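Side-chain contacts in okadaic acid binding protein 2-alpha (Halichondria okadai, PDB 4WRI), which binds the polyether toxin okadaic acid in an internal pocket and is implicated in accumulating this cytotoxin in the sponge: residues A[19-22]-A[23-26]; A[10-13]-A[14-18]; A[112-115]-A[116-119]. All coordinates share one frame; numbering follows the deposited sequence.

Interaction 1 (A[19-22]-A[23-26]); sequences TVFR and PWDV
Val20 and Trp24 lie side by side one turn apart and point the same way. The CG1 branch of Val20 touches the far end of the indole, 3.4 Å from Trp24 CH2. The carbonyl oxygen Val20 O also sits over one face of the Trp24 ring, 3.7 Å above its centre. Trp24 CG is anti to its carbonyl carbon (chi1 -56°), which folds the indole back over the preceding turn. Phe21 crosses Trp24 at about a right angle, with Phe21 CD1 4.0 Å from Trp24 CE3. The CD2 and CE2 atoms of the same ring meet Asp25, with Phe21 CE2 3.8 Å from Asp25 CB. Ring and carboxylate planes are 62° apart.

Arg22 and Asp25 are joined through one water. Arg22 NE donates to it at 2.8 Å, and the water donates to Asp25 OD2 at 2.7 Å. The Arg22 chain is bent at chi2 and chi3, which turns NE back to this water. The water also lies in plane at the edge of the Phe21 ring.

All this lies on the last turns of helix 11-27, which leads into strand 33-34, as in the entering helix of an EF-hand-like unit. Pro23 kinks the helix. It has no N-H to give, and Pro23 CD packs 3.2 Å from Thr19 O instead. The i to i+4 bonding is regular again at Asp25, whose N donates to Phe21 O at 3.0 Å.

Further out, Asp25 OD1 accepts from Gly32 N, fixing the carboxylate across the loop. Arg22 NH2 forms a salt bridge with Glu86. The Trp24 ring meets His67, Phe39 and Tyr89 edge-to-face and touches the bound okadaic acid.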
ATOM      1  N   THR A  19       9.793  -0.300  -1.289  1.00 10.40           N
ATOM      2  CA  THR A  19       8.972  -1.475  -1.593  1.00 11.51           C
ATOM      3  C   THR A  19       7.561  -1.045  -2.028  1.00 10.38           C
ATOM      4  O   THR A  19       6.948  -1.678  -2.869  1.00 10.07           O
ATOM      5  CB  THR A  19       8.943  -2.429  -0.381  1.00 11.20           C
ATOM      6  OG1 THR A  19      10.294  -2.851  -0.097  1.00 11.96           O
ATOM      7  CG2 THR A  19       8.078  -3.659  -0.635  1.00 12.31           C
ATOM      8  N   VAL A  20       7.056   0.036  -1.451  1.00  9.44           N
ATOM      9  CA  VAL A  20       5.799   0.617  -1.908  1.00 11.23           C
ATOM     10  C   VAL A  20       5.925   1.149  -3.333  1.00  9.86           C
ATOM     11  O   VAL A  20       5.043   0.942  -4.163  1.00 10.81           O
ATOM     12  CB  VAL A  20       5.389   1.782  -1.001  1.00  9.53           C
ATOM     13  CG1 VAL A  20       4.136   2.473  -1.536  1.00 11.12           C
ATOM     14  CG2 VAL A  20       5.162   1.303   0.436  1.00 11.94           C
ATOM     15  N   PHE A  21       7.012   1.858  -3.618  1.00  9.98           N
ATOM     16  CA  PHE A  21       7.161   2.585  -4.877  1.00  9.71           C
ATOM     17  C   PHE A  21       7.466   1.652  -6.047  1.00 11.79           C
ATOM     18  O   PHE A  21       7.038   1.917  -7.192  1.00 11.31           O
ATOM     19  CB  PHE A  21       8.274   3.628  -4.726  1.00 10.68           C
ATOM     20  CG  PHE A  21       8.399   4.578  -5.891  1.00  8.61           C
ATOM     21  CD1 PHE A  21       7.643   5.744  -5.948  1.00  9.59           C
ATOM     22  CD2 PHE A  21       9.279   4.310  -6.929  1.00  9.94           C
ATOM     23  CE1 PHE A  21       7.789   6.655  -7.007  1.00 10.98           C
ATOM     24  CE2 PHE A  21       9.425   5.224  -8.005  1.00 12.22           C
ATOM     25  CZ  PHE A  21       8.680   6.382  -8.038  1.00 10.48           C
ATOM     26  N   ARG A  22       8.219   0.581  -5.781  1.00 12.14           N
ATOM     27  CA  ARG A  22       8.727  -0.268  -6.866  1.00 12.01           C
ATOM     28  C   ARG A  22       7.667  -0.764  -7.867  1.00 12.61           C
ATOM     29  O   ARG A  22       7.886  -0.622  -9.068  1.00 12.18           O
ATOM     30  CB  ARG A  22       9.601  -1.423  -6.321  1.00 13.99           C
ATOM     31  CG  ARG A  22      10.224  -2.322  -7.422  1.00 16.53           C
ATOM     32  CD  ARG A  22      11.252  -1.587  -8.281  1.00 15.67           C
ATOM     33  NE  ARG A  22      12.109  -0.681  -7.505  1.00 16.40           N
ATOM     34  CZ  ARG A  22      13.166  -1.042  -6.777  1.00 17.12           C
ATOM     35  NH1 ARG A  22      13.540  -2.318  -6.714  1.00 20.73           N
ATOM     36  NH2 ARG A  22      13.853  -0.122  -6.098  1.00 19.72           N
ATOM     37  N   PRO A  23       6.533  -1.297  -7.385  1.00 12.27           N
ATOM     38  CA  PRO A  23       5.548  -1.777  -8.371  1.00 12.82           C
ATOM     39  C   PRO A  23       5.010  -0.641  -9.253  1.00 13.89           C
ATOM     40  O   PRO A  23       4.714  -0.875 -10.439  1.00 13.53           O
ATOM     41  CB  PRO A  23       4.443  -2.386  -7.507  1.00 12.66           C
ATOM     42  CG  PRO A  23       5.104  -2.698  -6.189  1.00 14.04           C
ATOM     43  CD  PRO A  23       6.154  -1.632  -5.998  1.00 12.39           C
ATOM     44  N   TRP A  24       4.896   0.570  -8.705  1.00 11.15           N
ATOM     45  CA  TRP A  24       4.454   1.707  -9.500  1.00 11.13           C
ATOM     46  C   TRP A  24       5.506   2.059 -10.538  1.00 11.98           C
ATOM     47  O   TRP A  24       5.192   2.340 -11.686  1.00 12.72           O
ATOM     48  CB  TRP A  24       4.196   2.920  -8.620  1.00 11.33           C
ATOM     49  CG  TRP A  24       3.216   2.696  -7.502  1.00 10.11           C
ATOM     50  CD1 TRP A  24       2.206   1.762  -7.438  1.00 11.65           C
ATOM     51  CD2 TRP A  24       3.136   3.457  -6.298  1.00  9.86           C
ATOM     52  NE1 TRP A  24       1.515   1.907  -6.257  1.00 12.06           N
ATOM     53  CE2 TRP A  24       2.082   2.921  -5.527  1.00 11.34           C
ATOM     54  CE3 TRP A  24       3.882   4.519  -5.775  1.00 11.17           C
ATOM     55  CZ2 TRP A  24       1.733   3.431  -4.271  1.00 11.81           C
ATOM     56  CZ3 TRP A  24       3.518   5.027  -4.525  1.00 11.78           C
ATOM     57  CH2 TRP A  24       2.477   4.475  -3.787  1.00 11.93           C
ATOM     58  N   ASP A  25       6.776   2.065 -10.130  1.00 10.86           N
ATOM     59  CA  ASP A  25       7.875   2.293 -11.064  1.00 11.60           C
ATOM     60  C   ASP A  25       7.776   1.268 -12.204  1.00 12.53           C
ATOM     61  O   ASP A  25       7.862   1.639 -13.381  1.00 13.39           O
ATOM     62  CB  ASP A  25       9.199   2.176 -10.301  1.00 12.58           C
ATOM     63  CG  ASP A  25      10.403   2.692 -11.068  1.00 16.06           C
ATOM     64  OD1 ASP A  25      10.301   3.085 -12.252  1.00 16.32           O
ATOM     65  OD2 ASP A  25      11.488   2.709 -10.440  1.00 19.10           O
ATOM     66  N   VAL A  26       7.621  -0.005 -11.861  1.00 13.00           N
ATOM     67  CA  VAL A  26       7.524  -1.042 -12.890  1.00 15.25           C
ATOM     68  C   VAL A  26       6.333  -0.798 -13.830  1.00 15.99           C
ATOM     69  O   VAL A  26       6.496  -0.876 -15.057  1.00 15.96           O
ATOM     70  CB  VAL A  26       7.498  -2.455 -12.261  1.00 14.27           C
ATOM     71  CG1 VAL A  26       7.231  -3.515 -13.323  1.00 17.89           C
ATOM     72  CG2 VAL A  26       8.843  -2.743 -11.571  1.00 18.60           C
TER
HETATM   73  O   HOH W   1      11.439   1.982  -7.880  1.00 18.06           O

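Interaction 2 (A[10-13]-A[14-18]); sequences SAHW and CRKMR
The N-terminal turns of helix 11-27 begin with an N-cap, and here Trp13 lies against Met17 one turn on. Ser10 OG caps the helix by accepting from Trp13 N at 3.0 Å. It has a second partner in Gln176 O.

The main side-chain contact is a CH-pi one. Met17 CG lies over one face of the Trp13 indole, 3.4 Å from the centroid of its six-membered ring. The bend at chi2 (-56°) keeps Met17 SD beside the same ring in an oblique Met-aromatic contact, 4.3 Å from that centroid. Cys14 SG comes to the ring edge instead, 4.0 Å from Trp13 CE3. Trp13 NE1 donates to Phe173 O.

Lys16 passes over one face of the His12 ring, its CD 3.8 Å from His12 NE2, and its CE reaches Trp13 CD1 at 4.0 Å. Lys16 NZ donates to Phe172 O and Asp175 O, and His12 NE2 bonds to Asn184 OD1.

On the outer side, one water links Ala11 O to Arg18 NH2. Another, 2.9 Å from Arg15 NH1, lies at the edge of the His12 ring by ND1. Arg18 also pairs with the C-terminal carboxylate of Asp192. A serine N-cap followed by i to i+4 side-chain packing is a common way for a helix to begin; here it opens helix 11-27, probably the entering helix of an EF-hand-like unit.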
ATOM      1  N   SER A  10      14.755   5.688   9.464  1.00 15.90           N
ATOM      2  CA  SER A  10      15.712   4.608   9.463  1.00 14.14           C
ATOM      3  C   SER A  10      15.917   4.062   8.068  1.00 14.65           C
ATOM      4  O   SER A  10      15.030   4.172   7.205  1.00 14.68           O
ATOM      5  CB  SER A  10      15.244   3.473  10.381  1.00 14.08           C
ATOM      6  OG  SER A  10      14.113   2.802   9.806  1.00 13.73           O
ATOM      7  N   ALA A  11      17.058   3.432   7.841  1.00 15.44           N
ATOM      8  CA  ALA A  11      17.340   2.789   6.573  1.00 14.73           C
ATOM      9  C   ALA A  11      16.281   1.732   6.273  1.00 15.41           C
ATOM     10  O   ALA A  11      15.895   1.538   5.114  1.00 14.85           O
ATOM     11  CB  ALA A  11      18.729   2.155   6.588  1.00 17.25           C
ATOM     12  N   HIS A  12      15.825   1.052   7.315  1.00 15.09           N
ATOM     13  CA  HIS A  12      14.834   0.007   7.130  1.00 13.27           C
ATOM     14  C   HIS A  12      13.514   0.600   6.662  1.00 12.33           C
ATOM     15  O   HIS A  12      12.871   0.048   5.767  1.00 12.88           O
ATOM     16  CB  HIS A  12      14.616  -0.764   8.428  1.00 13.40           C
ATOM     17  CG  HIS A  12      13.560  -1.816   8.310  1.00 11.72           C
ATOM     18  ND1 HIS A  12      13.706  -2.919   7.501  1.00 14.26           N
ATOM     19  CD2 HIS A  12      12.335  -1.912   8.877  1.00 15.22           C
ATOM     20  CE1 HIS A  12      12.614  -3.658   7.581  1.00 13.03           C
ATOM     21  NE2 HIS A  12      11.775  -3.077   8.416  1.00 13.44           N
ATOM     22  N   TRP A  13      13.094   1.701   7.257  1.00 12.53           N
ATOM     23  CA  TRP A  13      11.861   2.339   6.816  1.00 13.40           C
ATOM     24  C   TRP A  13      11.987   2.797   5.373  1.00 13.98           C
ATOM     25  O   TRP A  13      11.042   2.645   4.577  1.00 13.11           O
ATOM     26  CB  TRP A  13      11.471   3.469   7.744  1.00 14.02           C
ATOM     27  CG  TRP A  13      10.193   4.151   7.378  1.00 13.62           C
ATOM     28  CD1 TRP A  13       8.939   3.844   7.836  1.00 13.44           C
ATOM     29  CD2 TRP A  13      10.036   5.273   6.502  1.00 13.35           C
ATOM     30  NE1 TRP A  13       8.007   4.688   7.281  1.00 12.24           N
ATOM     31  CE2 TRP A  13       8.658   5.572   6.454  1.00 12.12           C
ATOM     32  CE3 TRP A  13      10.913   6.020   5.715  1.00 13.23           C
ATOM     33  CZ2 TRP A  13       8.149   6.622   5.687  1.00 12.47           C
ATOM     34  CZ3 TRP A  13      10.402   7.042   4.953  1.00 12.51           C
ATOM     35  CH2 TRP A  13       9.045   7.337   4.940  1.00 12.57           C
ATOM     36  N   CYS A  14      13.131   3.343   4.985  1.00 12.53           N
ATOM     37  CA  CYS A  14      13.270   3.742   3.589  1.00 13.71           C
ATOM     38  C   CYS A  14      13.158   2.574   2.633  1.00 14.84           C
ATOM     39  O   CYS A  14      12.606   2.714   1.535  1.00 11.64           O
ATOM     40  CB  CYS A  14      14.583   4.483   3.359  1.00 15.96           C
ATOM     41  SG  CYS A  14      14.642   6.079   4.226  1.00 14.30           S
ATOM     42  N   ARG A  15      13.682   1.420   3.035  1.00 12.66           N
ATOM     43  CA  ARG A  15      13.554   0.210   2.263  1.00 11.51           C
ATOM     44  C   ARG A  15      12.094  -0.187   2.133  1.00  9.86           C
ATOM     45  O   ARG A  15      11.662  -0.609   1.060  1.00 11.00           O
ATOM     46  CB  ARG A  15      14.322  -0.920   2.942  1.00 13.58           C
ATOM     47  CG  ARG A  15      14.394  -2.188   2.123  1.00 14.95           C
ATOM     48  CD  ARG A  15      15.198  -3.248   2.854  1.00 19.05           C
ATOM     49  NE  ARG A  15      15.247  -4.481   2.096  1.00 18.32           N
ATOM     50  CZ  ARG A  15      15.552  -5.667   2.620  1.00 18.31           C
ATOM     51  NH1 ARG A  15      15.845  -5.758   3.907  1.00 23.96           N
ATOM     52  NH2 ARG A  15      15.557  -6.752   1.863  1.00 22.03           N
ATOM     53  N   LYS A  16      11.342  -0.074   3.219  1.00 11.57           N
ATOM     54  CA  LYS A  16       9.912  -0.342   3.120  1.00 11.90           C
ATOM     55  C   LYS A  16       9.252   0.624   2.109  1.00 11.22           C
ATOM     56  O   LYS A  16       8.406   0.186   1.294  1.00 10.47           O
ATOM     57  CB  LYS A  16       9.237  -0.271   4.491  1.00 11.39           C
ATOM     58  CG  LYS A  16       9.593  -1.426   5.419  1.00 11.49           C
ATOM     59  CD  LYS A  16       8.783  -1.391   6.713  1.00 11.35           C
ATOM     60  CE  LYS A  16       9.067  -0.164   7.584  1.00 11.64           C
ATOM     61  NZ  LYS A  16       8.233  -0.189   8.835  1.00 11.38           N
ATOM     62  N   MET A  17       9.621   1.903   2.116  1.00 11.98           N
ATOM     63  CA  MET A  17       8.991   2.835   1.183  1.00 10.76           C
ATOM     64  C   MET A  17       9.410   2.577  -0.260  1.00 10.15           C
ATOM     65  O   MET A  17       8.597   2.740  -1.182  1.00 10.92           O
ATOM     66  CB  MET A  17       9.216   4.287   1.592  1.00 10.40           C
ATOM     67  CG  MET A  17       8.564   4.635   2.905  1.00 11.41           C
ATOM     68  SD  MET A  17       6.768   4.323   3.010  1.00 11.92           S
ATOM     69  CE  MET A  17       6.673   2.765   3.908  1.00 11.75           C
ATOM     70  N   ARG A  18      10.648   2.151  -0.486  1.00 10.07           N
ATOM     71  CA  ARG A  18      11.047   1.717  -1.822  1.00 12.38           C
ATOM     72  C   ARG A  18      10.207   0.521  -2.251  1.00 11.01           C
ATOM     73  O   ARG A  18       9.926   0.337  -3.439  1.00 11.83           O
ATOM     74  CB  ARG A  18      12.537   1.361  -1.879  1.00 12.56           C
ATOM     75  CG  ARG A  18      13.453   2.570  -1.693  1.00 12.21           C
ATOM     76  CD  ARG A  18      14.892   2.210  -2.080  1.00 13.57           C
ATOM     77  NE  ARG A  18      15.531   1.296  -1.133  1.00 17.06           N
ATOM     78  CZ  ARG A  18      16.085   1.662   0.029  1.00 14.95           C
ATOM     79  NH1 ARG A  18      16.062   2.927   0.438  1.00 17.36           N
ATOM     80  NH2 ARG A  18      16.655   0.724   0.781  1.00 18.79           N
TER
HETATM   81  O   HOH W   2      17.549   2.088   3.082  1.00 23.70           O
HETATM   82  O   HOH W   3      16.043  -3.904   6.160  1.00 22.39           O

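Interaction 3 (A[112-115]-A[116-119]); sequences TFWE and GIDR. With OKA (okadaic acid), chain B.
Asp118 OD2 is gripped by two N-H groups, Trp114 NE1 and the backbone N of Gly123. The indole bond is 2.8 Å from Trp114 NE1 to Asp118 OD2 and is bent, with an angle of 139° at the hydrogen. It uses the anti lone pair of the carboxylate oxygen, which lies somewhat out of the ring plane. Ring and carboxylate stand nearly perpendicular. Asp118 OD1 accepts from the backbone N of the dimethylated lysine at position 122, so both oxygens are bonded, which fixes the turn of the carboxylate.

Asp118 is the first residue to leave the helix. Its carboxylate folds the following loop back on itself, as the first loop residue of an EF-hand does. No metal is involved here. Before it the helix tightens, and Gly116 N bonds to Phe113 O at 3.0 Å. Arg119 NE then reaches back to Gly116 O at 3.0 Å, almost straight (170°) and in the guanidinium plane.

Ile117 fills the angle between two rings. Its CD1 is 3.8 Å from Trp114 CE3 and 3.9 Å from Phe113 CE2. CG1 lies between the backbone N and the carbonyl carbon (chi1 63°), which brings this methyl back to both rings.

Three residues of this turn belong to the toxin pocket. Okadaic acid C41 sits 4.0 Å above the centre of the Phe113 ring. Its methyl C39 meets the edge of the indole, 3.9 Å from Trp114 CZ3. Thr112 OG1, bonded to Ser109 O, is 3.5 Å from okadaic acid C6.

Around this end of helix 109-117, Phe50 meets Phe113 edge-to-face and Leu133 packs on Phe113 and Ile117. Phe162, at the start of helix 162-165, meets Trp114. The loop beyond runs into strand 124-125, paired with strand 160-161.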
ATOM      1  N   THR A 112     -11.957   1.152   0.721  1.00 14.64           N
ATOM      2  CA  THR A 112     -12.358   0.970  -0.674  1.00 16.99           C
ATOM      3  C   THR A 112     -12.048  -0.430  -1.195  1.00 17.01           C
ATOM      4  O   THR A 112     -12.839  -1.007  -1.940  1.00 19.48           O
ATOM      5  CB  THR A 112     -11.793   2.050  -1.627  1.00 22.56           C
ATOM      6  OG1 THR A 112     -10.374   1.917  -1.725  1.00 25.17           O
ATOM      7  CG2 THR A 112     -12.151   3.412  -1.107  1.00 25.82           C
ATOM      8  N   PHE A 113     -10.931  -1.006  -0.763  1.00 16.44           N
ATOM      9  CA  PHE A 113     -10.593  -2.348  -1.184  1.00 16.06           C
ATOM     10  C   PHE A 113     -11.445  -3.363  -0.436  1.00 14.54           C
ATOM     11  O   PHE A 113     -11.977  -4.300  -1.033  1.00 15.54           O
ATOM     12  CB  PHE A 113      -9.105  -2.635  -0.922  1.00 13.85           C
ATOM     13  CG  PHE A 113      -8.644  -3.953  -1.473  1.00 11.91           C
ATOM     14  CD1 PHE A 113      -8.366  -4.085  -2.824  1.00 13.01           C
ATOM     15  CD2 PHE A 113      -8.494  -5.063  -0.662  1.00 13.27           C
ATOM     16  CE1 PHE A 113      -7.929  -5.291  -3.354  1.00 16.08           C
ATOM     17  CE2 PHE A 113      -8.069  -6.268  -1.195  1.00 14.39           C
ATOM     18  CZ  PHE A 113      -7.786  -6.371  -2.544  1.00 14.56           C
ATOM     19  N   TRP A 114     -11.559  -3.165   0.872  1.00 16.39           N
ATOM     20  CA  TRP A 114     -12.241  -4.110   1.749  1.00 17.87           C
ATOM     21  C   TRP A 114     -13.707  -4.274   1.356  1.00 17.52           C
ATOM     22  O   TRP A 114     -14.256  -5.376   1.448  1.00 20.79           O
ATOM     23  CB  TRP A 114     -12.101  -3.698   3.223  1.00 18.10           C
ATOM     24  CG  TRP A 114     -12.599  -4.751   4.120  1.00 20.13           C
ATOM     25  CD1 TRP A 114     -13.882  -4.905   4.565  1.00 21.44           C
ATOM     26  CD2 TRP A 114     -11.856  -5.861   4.634  1.00 17.19           C
ATOM     27  NE1 TRP A 114     -13.975  -6.031   5.346  1.00 23.84           N
ATOM     28  CE2 TRP A 114     -12.752  -6.648   5.387  1.00 22.23           C
ATOM     29  CE3 TRP A 114     -10.519  -6.266   4.533  1.00 17.06           C
ATOM     30  CZ2 TRP A 114     -12.353  -7.806   6.053  1.00 21.93           C
ATOM     31  CZ3 TRP A 114     -10.125  -7.416   5.191  1.00 21.17           C
ATOM     32  CH2 TRP A 114     -11.043  -8.176   5.940  1.00 19.67           C
ATOM     33  N   GLU A 115     -14.329  -3.202   0.879  1.00 19.11           N
ATOM     34  CA  GLU A 115     -15.747  -3.255   0.515  1.00 24.17           C
ATOM     35  C   GLU A 115     -15.985  -4.042  -0.776  1.00 29.64           C
ATOM     36  O   GLU A 115     -17.107  -4.466  -1.056  1.00 28.48           O
ATOM     37  CB  GLU A 115     -16.321  -1.844   0.411  1.00 25.53           C
ATOM     38  CG  GLU A 115     -16.407  -1.130   1.760  1.00 33.84           C
ATOM     39  CD  GLU A 115     -16.770   0.341   1.634  1.00 51.30           C
ATOM     40  OE1 GLU A 115     -16.886   0.835   0.490  1.00 57.49           O
ATOM     41  OE2 GLU A 115     -16.935   1.003   2.682  1.00 53.43           O
ATOM     42  N   GLY A 116     -14.934  -4.249  -1.563  1.00 20.84           N
ATOM     43  CA  GLY A 116     -15.046  -5.058  -2.761  1.00 23.55           C
ATOM     44  C   GLY A 116     -14.904  -6.544  -2.474  1.00 23.60           C
ATOM     45  O   GLY A 116     -15.423  -7.391  -3.203  1.00 19.33           O
ATOM     46  N   ILE A 117     -14.207  -6.880  -1.399  1.00 19.84           N
ATOM     47  CA  ILE A 117     -13.963  -8.280  -1.082  1.00 20.85           C
ATOM     48  C   ILE A 117     -14.874  -8.769   0.033  1.00 23.88           C
ATOM     49  O   ILE A 117     -14.973  -9.969   0.292  1.00 28.87           O
ATOM     50  CB  ILE A 117     -12.495  -8.521  -0.689  1.00 23.52           C
ATOM     51  CG1 ILE A 117     -12.184  -7.729   0.587  1.00 21.95           C
ATOM     52  CG2 ILE A 117     -11.579  -8.152  -1.863  1.00 21.07           C
ATOM     53  CD1 ILE A 117     -10.780  -7.791   1.104  1.00 31.22           C
ATOM     54  N   ASP A 118     -15.554  -7.840   0.685  1.00 26.47           N
ATOM     55  CA  ASP A 118     -16.434  -8.173   1.794  1.00 29.54           C
ATOM     56  C   ASP A 118     -17.778  -7.518   1.514  1.00 43.35           C
ATOM     57  O   ASP A 118     -18.160  -6.544   2.165  1.00 32.50           O
ATOM     58  CB  ASP A 118     -15.834  -7.684   3.115  1.00 25.85           C
ATOM     59  CG  ASP A 118     -16.716  -7.980   4.306  1.00 30.36           C
ATOM     60  OD1 ASP A 118     -17.651  -8.800   4.170  1.00 27.10           O
ATOM     61  OD2 ASP A 118     -16.475  -7.397   5.383  1.00 25.09           O
ATOM     62  N   ARG A 119     -18.480  -8.060   0.522  1.00 33.22           N
ATOM     63  CA  ARG A 119     -19.709  -7.464   0.003  1.00 43.94           C
ATOM     64  C   ARG A 119     -20.854  -7.488   1.006  1.00 40.88           C
ATOM     65  O   ARG A 119     -21.713  -6.608   0.993  1.00 49.73           O
ATOM     66  CB  ARG A 119     -20.147  -8.182  -1.274  1.00 48.03           C
ATOM     67  CG  ARG A 119     -19.032  -8.408  -2.265  1.00 48.09           C
ATOM     68  CD  ARG A 119     -18.475  -9.822  -2.173  1.00 45.23           C
ATOM     69  NE  ARG A 119     -17.126  -9.867  -2.722  1.00 52.53           N
ATOM     70  CZ  ARG A 119     -16.467 -10.977  -3.027  1.00 47.25           C
ATOM     71  NH1 ARG A 119     -17.032 -12.168  -2.852  1.00 34.60           N
ATOM     72  NH2 ARG A 119     -15.240 -10.885  -3.519  1.00 37.57           N
TER
HETATM   73  C1  OKA B 201      -3.587  -1.165  -5.170  1.00 18.59           C
HETATM   74  C2  OKA B 201      -5.041  -1.662  -5.358  1.00 16.22           C
HETATM   75  C3  OKA B 201      -5.898  -1.213  -4.175  1.00 16.29           C
HETATM   76  C4  OKA B 201      -5.929   0.318  -3.976  1.00 17.27           C
HETATM   77  C5  OKA B 201      -6.716   0.646  -2.715  1.00 15.37           C
HETATM   78  C6  OKA B 201      -6.949   2.154  -2.600  1.00 17.07           C
HETATM   79  C7  OKA B 201      -7.573   2.699  -3.908  1.00 16.31           C
HETATM   80  C8  OKA B 201      -6.687   2.301  -5.075  1.00 15.12           C
HETATM   81  C9  OKA B 201      -7.344   2.672  -6.374  1.00 15.56           C
HETATM   82  C10 OKA B 201      -6.636   3.279  -7.344  1.00 16.20           C
HETATM   83  C11 OKA B 201      -5.204   3.679  -7.184  1.00 15.60           C
HETATM   84  C12 OKA B 201      -4.605   2.901  -5.978  1.00 12.94           C
HETATM   85  C13 OKA B 201      -3.285   3.548  -5.528  1.00 14.17           C
HETATM   86  C14 OKA B 201      -2.694   2.717  -4.364  1.00 12.71           C
HETATM   87  C15 OKA B 201      -2.589   3.274  -3.157  1.00 12.67           C
HETATM   88  C16 OKA B 201      -2.045   2.413  -2.051  1.00 10.94           C
HETATM   89  C17 OKA B 201      -0.878   3.018  -1.226  1.00 14.12           C
HETATM   90  C18 OKA B 201      -1.187   2.614   0.227  1.00 13.26           C
HETATM   91  C19 OKA B 201      -2.567   1.888   0.117  1.00 12.10           C
HETATM   92  C20 OKA B 201      -3.417   2.090   1.300  1.00 11.59           C
HETATM   93  C21 OKA B 201      -4.734   1.292   1.104  1.00 12.41           C
HETATM   94  C22 OKA B 201      -4.348  -0.167   0.876  1.00 10.54           C
HETATM   95  C23 OKA B 201      -3.413  -0.256  -0.342  1.00 10.11           C
HETATM   96  C24 OKA B 201      -2.972  -1.743  -0.544  1.00 11.30           C
HETATM   97  C25 OKA B 201      -4.263  -2.523  -0.640  1.00 11.09           C
HETATM   98  C26 OKA B 201      -5.269  -2.302   0.432  1.00 11.96           C
HETATM   99  C27 OKA B 201      -4.856  -2.991   1.751  1.00 12.83           C
HETATM  100  C28 OKA B 201      -4.904  -4.512   1.543  1.00 14.33           C
HETATM  101  C29 OKA B 201      -4.700  -5.344   2.819  1.00 13.38           C
HETATM  102  C30 OKA B 201      -4.655  -6.834   2.364  1.00 14.03           C
HETATM  103  C31 OKA B 201      -5.939  -7.401   1.806  1.00 12.70           C
HETATM  104  C32 OKA B 201      -5.835  -8.906   1.560  1.00 15.78           C
HETATM  105  C33 OKA B 201      -5.175  -9.678   2.697  1.00 14.47           C
HETATM  106  C34 OKA B 201      -3.958  -8.896   3.216  1.00 12.74           C
HETATM  107  C35 OKA B 201      -3.524  -9.558   4.570  1.00 13.94           C
HETATM  108  C36 OKA B 201      -2.165  -8.979   4.946  1.00 14.29           C
HETATM  109  C37 OKA B 201      -1.212  -9.221   3.811  1.00 14.84           C
HETATM  110  C38 OKA B 201      -1.684  -8.611   2.516  1.00 13.00           C
HETATM  111  C39 OKA B 201      -7.147  -7.091   2.690  1.00 13.48           C
HETATM  112  C40 OKA B 201      -3.343  -4.988   3.444  1.00 11.98           C
HETATM  113  C41 OKA B 201      -4.522  -3.362  -1.605  1.00 13.38           C
HETATM  114  C42 OKA B 201      -2.265   3.527  -6.651  1.00 13.77           C
HETATM  115  C43 OKA B 201      -7.386   3.579  -8.614  1.00 17.56           C
HETATM  116  C44 OKA B 201      -5.055  -3.178  -5.484  1.00 16.92           C
HETATM  117  O1  OKA B 201      -3.062  -1.477  -4.100  1.00 22.18           O
HETATM  118  O2  OKA B 201      -3.056  -0.499  -6.063  1.00 17.10           O
HETATM  119  O3  OKA B 201      -5.574  -1.109  -6.555  1.00 17.82           O
HETATM  120  O4  OKA B 201      -6.563   0.892  -5.128  1.00 14.30           O
HETATM  121  O5  OKA B 201      -7.711   4.139  -3.791  1.00 17.58           O
HETATM  122  O6  OKA B 201      -5.427   2.949  -4.900  1.00 13.89           O
HETATM  123  O7  OKA B 201      -3.077   2.333  -1.114  1.00 13.01           O
HETATM  124  O8  OKA B 201      -2.236   0.487  -0.069  1.00 10.75           O
HETATM  125  O9  OKA B 201      -5.549  -0.911   0.653  1.00 12.16           O
HETATM  126  O10 OKA B 201      -2.157  -1.842  -1.648  1.00 12.22           O
HETATM  127  O11 OKA B 201      -5.800  -2.618   2.743  1.00 14.98           O
HETATM  128  O12 OKA B 201      -4.234  -7.590   3.538  1.00 12.05           O
HETATM  129  O13 OKA B 201      -3.025  -9.123   2.191  1.00 13.21           O

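How the interactions relate
Interactions 2 and 1 follow each other along helix 11-27, with centres 13 Å apart. Interaction 2 lies at the helix start, interaction 1 on its last turns. Interaction 3 comes much later, at the end of helix 109-117. Its centre is 23 Å from that of interaction 1 and 29 Å from that of interaction 2. Interactions 1 and 3 each have an aspartate, near the end of one helix and just after the other, that bonds into the following loop, consistent with two EF-hand-like units. Both touch okadaic acid, through Trp24 in one and Thr112, Phe113 and Trp114 in the other, from opposite sides of the chain's centre. Interaction 2 lies farther from the toxin.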